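Local coordinates for protein vanadium-dependent haloperoxidase (PDB 4CIT) that probably oxidises iodide with hydrogen peroxide, as a bacterial vanadium-dependent iodoperoxidase that carries bound vanadate, at residues F236-E242 and H424-A428; L337-E341 and T358-E363; A217-P222 and D330-R334. All coordinates share one frame; numbering follows the deposited sequence. Where two conformers were deposited one is given.

Overall arrangement
Contact 2 is wholly buried and contacts 1 and 3 only partly so, but all three lie near the bound vanadate. Contacts 1 and 2 hold His424, Arg339, Pro359 and Phe361 of the vanadate pocket, and contact 3 adds Lys332. Contact 1 joins helix 235-253 to the start of helix 426-446, with a charged outer part and an aromatic inner one. Contact 2 joins the loop leading into helix 340-347 to loop 358-363 through backbone carbonyls and a buried arginine. Contact 3 sets a turn against the end of helix 307-335 without a hydrogen bond between its segments. The Tyr425 hydroxyl links contacts 1 and 2 through Ile338 O. Lys332 NZ links contacts 2 and 3 through Pro362 O.

Contact 1: F236-E242 and H424-A428; sequences FYKELKE and HYRAA. With VO4 (vanadate ion), chain B; VO4 (vanadate ion), chain F; VO4 (vanadate ion), chain D.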
# COMPACT_ATOMS: atom_id res chain seq x y z
N PHE A 236 -13.87 -16.83 21.11
CA PHE A 236 -14.51 -16.30 19.93
C PHE A 236 -15.74 -15.48 20.32
O PHE A 236 -15.95 -14.33 19.89
CB PHE A 236 -14.85 -17.37 18.92
CG PHE A 236 -15.45 -16.83 17.63
CD1 PHE A 236 -16.81 -16.60 17.57
CD2 PHE A 236 -14.65 -16.40 16.57
CE1 PHE A 236 -17.38 -16.08 16.43
CE2 PHE A 236 -15.20 -15.82 15.44
CZ PHE A 236 -16.59 -15.68 15.37
N TYR A 237 -16.55 -16.06 21.19
CA TYR A 237 -17.77 -15.40 21.58
C TYR A 237 -17.48 -14.10 22.32
O TYR A 237 -18.17 -13.08 22.11
CB TYR A 237 -18.65 -16.34 22.43
CG TYR A 237 -20.12 -15.94 22.34
CD1 TYR A 237 -20.87 -16.27 21.22
CD2 TYR A 237 -20.75 -15.22 23.34
CE1 TYR A 237 -22.20 -15.94 21.09
CE2 TYR A 237 -22.11 -14.87 23.23
CZ TYR A 237 -22.81 -15.24 22.09
OH TYR A 237 -24.14 -14.90 21.93
N LYS A 238 -16.47 -14.10 23.17
CA LYS A 238 -16.06 -12.89 23.79
C LYS A 238 -15.74 -11.81 22.79
O LYS A 238 -16.11 -10.66 22.96
CB LYS A 238 -14.96 -13.10 24.84
CG LYS A 238 -15.57 -13.93 25.99
CD LYS A 238 -14.61 -14.06 27.16
CE LYS A 238 -15.17 -14.96 28.25
NZ LYS A 238 -14.04 -15.36 29.11
N GLU A 239 -14.98 -12.19 21.77
CA GLU A 239 -14.60 -11.20 20.78
C GLU A 239 -15.77 -10.72 19.90
O GLU A 239 -15.84 -9.57 19.57
CB GLU A 239 -13.50 -11.81 19.87
CG GLU A 239 -12.23 -11.92 20.67
CD GLU A 239 -10.96 -11.87 19.90
OE1 GLU A 239 -10.98 -11.71 18.66
OE2 GLU A 239 -9.91 -11.97 20.61
N LEU A 240 -16.73 -11.58 19.64
CA LEU A 240 -17.94 -11.27 18.87
C LEU A 240 -18.78 -10.31 19.65
O LEU A 240 -19.29 -9.28 19.15
CB LEU A 240 -18.74 -12.59 18.72
CG LEU A 240 -20.03 -12.47 17.96
CD1 LEU A 240 -19.70 -12.10 16.54
CD2 LEU A 240 -20.81 -13.77 18.01
N LYS A 241 -18.88 -10.60 20.95
CA LYS A 241 -19.63 -9.74 21.85
C LYS A 241 -19.05 -8.36 21.99
O LYS A 241 -19.77 -7.38 22.06
CB LYS A 241 -19.80 -10.41 23.22
CG LYS A 241 -20.73 -9.67 24.22
CD LYS A 241 -20.58 -10.09 25.68
CE LYS A 241 -21.73 -9.59 26.55
NZ LYS A 241 -21.59 -8.17 26.97
N GLU A 242 -17.73 -8.24 22.00
CA GLU A 242 -17.06 -6.97 21.95
C GLU A 242 -17.43 -6.11 20.71
O GLU A 242 -17.75 -5.03 20.84
CB GLU A 242 -15.53 -7.19 22.08
CG GLU A 242 -14.85 -5.83 22.05
CD GLU A 242 -13.33 -5.80 22.00
OE1 GLU A 242 -12.69 -6.83 21.73
OE2 GLU A 242 -12.76 -4.66 22.19
N HIS A 424 -14.03 -6.10 12.02
CA HIS A 424 -12.97 -7.00 12.54
C HIS A 424 -13.14 -7.28 13.97
O HIS A 424 -13.48 -6.39 14.76
CB HIS A 424 -11.54 -6.43 12.29
CG HIS A 424 -11.04 -6.60 10.88
ND1 HIS A 424 -10.79 -7.82 10.30
CD2 HIS A 424 -10.83 -5.68 9.90
CE1 HIS A 424 -10.36 -7.64 9.06
NE2 HIS A 424 -10.39 -6.35 8.78
N TYR A 425 -12.77 -8.48 14.37
CA TYR A 425 -12.62 -8.82 15.80
C TYR A 425 -11.26 -8.33 16.34
O TYR A 425 -10.29 -8.12 15.58
CB TYR A 425 -12.66 -10.36 16.00
CG TYR A 425 -13.80 -11.10 15.29
CD1 TYR A 425 -15.06 -11.10 15.76
CD2 TYR A 425 -13.56 -11.72 14.10
CE1 TYR A 425 -16.12 -11.76 15.07
CE2 TYR A 425 -14.56 -12.40 13.41
CZ TYR A 425 -15.86 -12.40 13.88
OH TYR A 425 -16.77 -13.08 13.10
N ARG A 426 -11.12 -8.31 17.66
CA ARG A 426 -9.88 -7.92 18.28
C ARG A 426 -8.67 -8.66 17.78
O ARG A 426 -7.58 -8.03 17.56
CB ARG A 426 -10.01 -7.97 19.84
CG ARG A 426 -8.71 -7.64 20.62
CD ARG A 426 -9.01 -7.80 22.10
NE ARG A 426 -9.86 -6.70 22.53
CZ ARG A 426 -9.45 -5.48 22.86
NH1 ARG A 426 -8.14 -5.19 22.91
NH2 ARG A 426 -10.34 -4.53 23.21
N ALA A 427 -8.76 -9.98 17.70
CA ALA A 427 -7.56 -10.79 17.30
C ALA A 427 -7.02 -10.40 15.94
O ALA A 427 -5.78 -10.26 15.76
CB ALA A 427 -7.84 -12.25 17.37
N ALA A 428 -7.93 -10.19 14.96
CA ALA A 428 -7.50 -9.83 13.60
C ALA A 428 -6.76 -8.50 13.59
O ALA A 428 -5.77 -8.34 12.87
CB ALA A 428 -8.72 -9.73 12.69
V VO4 B . -9.90 -5.45 6.89
O4 VO4 F . -11.42 -5.46 6.44
O2 VO4 D . -9.02 -4.20 7.96
O HOH W 1 -13.37 -8.34 19.38
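Glu242 and Arg426 form the charged part of this contact. The guanidinium grips the carboxylate side-on, with NE on one oxygen and NH2 on the other. Arg426 NH2 lies 2.6 Å from Glu242 OE2, and Arg426 NE lies 2.9 Å from Glu242 OE1. The two flat groups are nearly coplanar, 5° apart, and both oxygens are met on their syn sides. A bend at chi3 of Arg426 (-72°) turns the guanidinium to this carboxylate. Its remaining nitrogen, NH1, makes a salt bridge with Glu430.

Other polar bonds hold the start of helix 426-446. Tyr425 is the N-cap residue of this helix. Glu239 OE1 accepts from Ala427 N at 3.0 Å, in a fairly straight bond (162°). A water accepts from Arg426 N and donates to Glu239 O and Glu242 OE1. One amide of the first turn is thus bonded to helix 235-253 directly, the other through the water.

The apolar part is built on Tyr425. Phe236 CE2 lies over one face of the Tyr425 ring, near its rim, and the two ring planes are oblique to each other. Phe236 CZ comes within 3.7 Å of Tyr425 CZ. Leu240 CD1 meets the ring edge in its plane, 3.9 Å from Tyr425 CE1. The Tyr425 hydroxyl is hydrogen-bonded to Ile338 O.

On the neighbouring residue, His424 NE2 binds the vanadium of the vanadate, and its ND1 is hydrogen-bonded to Glu363. The contact thus probably helps to fix the chain just after the metal ligand. Helix 340-347 packs beside it, with Val343 touching both Leu240 and Tyr425. Helix 407-420 contributes Met419 against Glu242 and Arg418 against His424.

Contact 2: L337-E341 and T358-E363; sequences LIRPE and TPPFPE. With VO4 (vanadate ion), chain F.
Leu337 and Glu363 join the two backbones through one bond, Glu363 N to Leu337 O at 3.1 Å. Arg339 carries the rest. Its chain bends at chi2 (-83°) and brings the guanidinium to Phe361 O. NE and NH2 both hold this oxygen: Arg339 NE is 2.9 Å from Phe361 O, nearly along the C=O axis, while NH2 comes from above the carbonyl plane.

Pro359 CD lies over one face of the guanidinium and Glu363 CA over the opposite face, both toward its rim, so the group is sandwiched. Thr358 CG2 packs on the aliphatic part, 3.5 Å from Arg339 CD. Further along, Thr358 OG1 lies 2.4 Å from Glu341 OE2, a doubtfully short distance, and two waters also bridge these residues. Glu363 OE2, the partner of His424, also accepts from Tyr425 N.

NH1 and NH2 of Arg339 both donate to one vanadate oxygen, at 3.0 Å from NH1 to O4. NH1 also bonds Ile423 O, and Arg418 is a further vanadate partner. An arginine held by a backbone carbonyl and bonded to the oxyanion is part of the vanadate site of the PAP2-family haloperoxidases.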
# COMPACT_ATOMS: atom_id res chain seq x y z
N LEU A 337 -12.04 -16.90 7.71
CA LEU A 337 -12.91 -16.64 8.86
C LEU A 337 -14.06 -15.73 8.57
O LEU A 337 -13.91 -14.67 7.99
CB LEU A 337 -12.06 -16.06 9.98
CG LEU A 337 -12.76 -15.96 11.35
CD1 LEU A 337 -13.14 -17.33 11.96
CD2 LEU A 337 -11.85 -15.15 12.31
N ILE A 338 -15.23 -16.13 9.08
CA ILE A 338 -16.46 -15.36 8.97
C ILE A 338 -16.38 -13.98 9.61
O ILE A 338 -15.71 -13.80 10.64
CB ILE A 338 -17.54 -16.24 9.66
CG1 ILE A 338 -18.96 -15.80 9.29
CG2 ILE A 338 -17.29 -16.32 11.16
CD1 ILE A 338 -19.95 -16.97 9.56
N ARG A 339 -17.01 -12.97 8.98
CA ARG A 339 -17.07 -11.63 9.44
C ARG A 339 -18.10 -11.45 10.53
O ARG A 339 -19.08 -12.21 10.62
CB ARG A 339 -17.36 -10.69 8.26
CG ARG A 339 -16.23 -10.62 7.30
CD ARG A 339 -15.18 -9.62 7.79
NE ARG A 339 -14.15 -9.40 6.75
CZ ARG A 339 -13.37 -8.34 6.67
NH1 ARG A 339 -13.35 -7.41 7.61
NH2 ARG A 339 -12.47 -8.28 5.69
N PRO A 340 -17.88 -10.47 11.44
CA PRO A 340 -18.72 -10.26 12.58
C PRO A 340 -20.23 -10.06 12.27
O PRO A 340 -21.06 -10.69 12.99
CB PRO A 340 -18.14 -8.98 13.22
CG PRO A 340 -16.74 -8.97 12.85
CD PRO A 340 -16.72 -9.54 11.44
N GLU A 341 -20.57 -9.30 11.23
CA GLU A 341 -22.00 -9.09 10.95
C GLU A 341 -22.75 -10.38 10.66
O GLU A 341 -23.93 -10.51 11.03
CB GLU A 341 -22.24 -8.08 9.83
CG GLU A 341 -21.85 -8.51 8.44
CD GLU A 341 -22.41 -7.48 7.43
OE1 GLU A 341 -23.64 -7.41 7.16
OE2 GLU A 341 -21.64 -6.63 7.01
N THR A 358 -18.97 -4.14 5.34
CA THR A 358 -17.95 -5.17 5.48
C THR A 358 -17.30 -5.40 4.14
O THR A 358 -18.01 -5.55 3.18
CB THR A 358 -18.57 -6.49 6.01
OG1 THR A 358 -19.25 -6.21 7.28
CG2 THR A 358 -17.43 -7.48 6.23
N PRO A 359 -15.97 -5.35 4.07
CA PRO A 359 -15.30 -5.65 2.85
C PRO A 359 -15.40 -7.07 2.41
O PRO A 359 -15.49 -7.98 3.21
CB PRO A 359 -13.86 -5.28 3.15
CG PRO A 359 -13.91 -4.37 4.33
CD PRO A 359 -15.03 -4.94 5.10
N PRO A 360 -15.33 -7.31 1.08
CA PRO A 360 -15.57 -8.63 0.56
C PRO A 360 -14.41 -9.59 0.56
O PRO A 360 -13.94 -10.00 -0.48
CB PRO A 360 -16.01 -8.35 -0.89
CG PRO A 360 -15.21 -7.14 -1.26
CD PRO A 360 -15.12 -6.30 0.01
N PHE A 361 -13.96 -9.99 1.74
CA PHE A 361 -12.89 -10.92 1.89
C PHE A 361 -12.85 -11.42 3.32
O PHE A 361 -13.44 -10.72 4.23
CB PHE A 361 -11.51 -10.42 1.42
CG PHE A 361 -11.24 -8.99 1.69
CD1 PHE A 361 -10.74 -8.59 2.90
CD2 PHE A 361 -11.44 -8.06 0.70
CE1 PHE A 361 -10.41 -7.29 3.16
CE2 PHE A 361 -11.17 -6.74 0.93
CZ PHE A 361 -10.68 -6.33 2.18
N PRO A 362 -12.23 -12.58 3.57
CA PRO A 362 -12.22 -13.13 4.91
C PRO A 362 -11.56 -12.22 5.95
O PRO A 362 -10.82 -11.27 5.64
CB PRO A 362 -11.45 -14.44 4.76
CG PRO A 362 -11.73 -14.82 3.36
CD PRO A 362 -11.64 -13.54 2.64
N GLU A 363 -11.86 -12.52 7.18
CA GLU A 363 -11.63 -11.63 8.33
C GLU A 363 -10.20 -11.55 8.91
O GLU A 363 -9.80 -10.46 9.40
CB GLU A 363 -12.64 -11.94 9.40
CG GLU A 363 -12.76 -10.87 10.46
CD GLU A 363 -11.75 -10.90 11.54
OE1 GLU A 363 -11.16 -11.98 11.85
OE2 GLU A 363 -11.59 -9.82 12.16
O4 VO4 F . -11.42 -5.46 6.44
O HOH W 2 -18.85 -7.21 9.97
O HOH W 3 -21.87 -4.79 5.25

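Contact 3: A217-P222 and D330-R334; sequences AAQFKP and DEKYR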
# COMPACT_ATOMS: atom_id res chain seq x y z
N ALA A 217 5.58 -16.54 0.87
CA ALA A 217 4.37 -15.81 1.27
C ALA A 217 3.98 -15.99 2.73
O ALA A 217 3.41 -15.11 3.34
CB ALA A 217 3.21 -16.17 0.35
N ALA A 218 4.17 -17.20 3.23
CA ALA A 218 3.86 -17.58 4.60
C ALA A 218 4.89 -17.29 5.68
O ALA A 218 4.66 -17.68 6.83
CB ALA A 218 3.49 -19.10 4.66
N GLN A 219 5.91 -16.51 5.40
CA GLN A 219 7.00 -16.29 6.31
C GLN A 219 6.54 -15.67 7.65
O GLN A 219 7.16 -15.90 8.71
CB GLN A 219 8.07 -15.46 5.63
CG GLN A 219 9.33 -15.28 6.49
CD GLN A 219 10.36 -14.48 5.80
OE1 GLN A 219 10.26 -14.22 4.62
NE2 GLN A 219 11.35 -14.01 6.57
N PHE A 220 5.52 -14.83 7.57
CA PHE A 220 5.00 -14.19 8.73
C PHE A 220 3.60 -14.66 9.11
O PHE A 220 2.80 -13.89 9.73
CB PHE A 220 5.10 -12.66 8.50
CG PHE A 220 6.53 -12.20 8.56
CD1 PHE A 220 7.19 -12.07 9.78
CD2 PHE A 220 7.24 -12.03 7.38
CE1 PHE A 220 8.56 -11.73 9.80
CE2 PHE A 220 8.60 -11.75 7.39
CZ PHE A 220 9.25 -11.62 8.61
N LYS A 221 3.30 -15.89 8.83
CA LYS A 221 2.01 -16.50 9.23
C LYS A 221 1.85 -16.27 10.77
O LYS A 221 2.77 -16.66 11.50
CB LYS A 221 2.09 -18.00 9.03
CG LYS A 221 0.89 -18.77 9.53
CD LYS A 221 0.90 -20.21 8.99
CE LYS A 221 1.93 -21.10 9.62
NZ LYS A 221 1.80 -21.10 11.10
N PRO A 222 0.67 -15.78 11.21
CA PRO A 222 0.46 -15.50 12.60
C PRO A 222 -0.04 -16.76 13.32
O PRO A 222 -0.31 -17.79 12.72
CB PRO A 222 -0.58 -14.44 12.61
CG PRO A 222 -1.39 -14.62 11.41
CD PRO A 222 -0.37 -15.16 10.40
N ASP A 330 -2.39 -14.22 2.41
CA ASP A 330 -1.98 -15.59 2.75
C ASP A 330 -2.76 -16.10 3.97
O ASP A 330 -3.33 -17.22 3.97
CB ASP A 330 -0.42 -15.70 2.99
CG ASP A 330 0.03 -17.08 3.28
OD1 ASP A 330 -0.16 -17.94 2.35
OD2 ASP A 330 0.41 -17.38 4.44
N GLU A 331 -2.77 -15.29 5.02
CA GLU A 331 -3.48 -15.71 6.20
C GLU A 331 -4.99 -15.66 6.00
O GLU A 331 -5.76 -16.56 6.50
CB GLU A 331 -3.12 -14.83 7.39
CG GLU A 331 -3.81 -15.22 8.71
CD GLU A 331 -3.65 -16.67 9.05
OE1 GLU A 331 -2.63 -17.31 8.72
OE2 GLU A 331 -4.61 -17.26 9.63
N LYS A 332 -5.46 -14.63 5.32
CA LYS A 332 -6.93 -14.53 5.18
C LYS A 332 -7.55 -15.81 4.61
O LYS A 332 -8.65 -16.22 5.04
CB LYS A 332 -7.37 -13.33 4.29
CG LYS A 332 -7.24 -11.99 4.94
CD LYS A 332 -7.64 -10.78 4.06
CE LYS A 332 -7.72 -9.47 4.80
NZ LYS A 332 -8.64 -9.50 5.99
N TYR A 333 -6.93 -16.33 3.56
CA TYR A 333 -7.43 -17.47 2.83
C TYR A 333 -6.96 -18.80 3.43
O TYR A 333 -7.52 -19.81 3.12
CB TYR A 333 -7.26 -17.30 1.28
CG TYR A 333 -8.16 -16.29 0.75
CD1 TYR A 333 -9.47 -16.58 0.39
CD2 TYR A 333 -7.74 -14.98 0.59
CE1 TYR A 333 -10.32 -15.62 -0.06
CE2 TYR A 333 -8.59 -14.01 0.15
CZ TYR A 333 -9.92 -14.31 -0.21
OH TYR A 333 -10.73 -13.35 -0.74
N ARG A 334 -6.06 -18.78 4.39
CA ARG A 334 -5.75 -19.95 5.22
C ARG A 334 -6.84 -20.13 6.25
O ARG A 334 -7.41 -21.22 6.37
CB ARG A 334 -4.37 -19.84 5.86
CG ARG A 334 -4.04 -20.86 6.97
CD ARG A 334 -2.69 -20.73 7.66
NE ARG A 334 -1.66 -20.80 6.66
CZ ARG A 334 -1.03 -19.75 6.14
NH1 ARG A 334 -1.18 -18.50 6.60
NH2 ARG A 334 -0.18 -19.98 5.17
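Arg334 bends at chi3 (-57°), which brings its guanidinium back along the helix toward Asp330 and Glu331 and against Lys221. Glu331 bends at chi2 (51°) and swings its carboxylate to the same arginine. Lys221 CD then sits over the centre of one guanidinium face, 3.5 Å from Arg334 CZ. The two chains cross at about a right angle. This is an aliphatic methylene on a flat cation, and the lysine NZ is held well off, 5.6 Å from Arg334 NE.

The guanidinium edge is taken by acids of its own helix. NH1 and NH2 both donate to one oxygen, with Arg334 NH2 2.8 Å from Asp330 OD2. Arg334 NH1 also reaches Glu331 OE1 at 2.8 Å. The three residues form a salt-bridge network at the end of helix 307-335, within the PAP2 region. The same helix end carries Lys332, whose NZ is hydrogen-bonded to vanadate. The partner segment contains a type I beta turn from Ala218 to Lys221, closed by Lys221 N to Ala218 O.

No hydrogen bond joins the two segments. Ala218 CB packs 3.5 Å from Asp330 OD2. Pro222 lies across Glu331, with its CG 3.7 Å from Glu331 CG and its CD near OE1. The other Asp330 oxygen, OD1, bonds Asn207. Pro222 also touches Val431 and Gln435 of helix 426-446, where Phe220 meets Leu439 and Phe442.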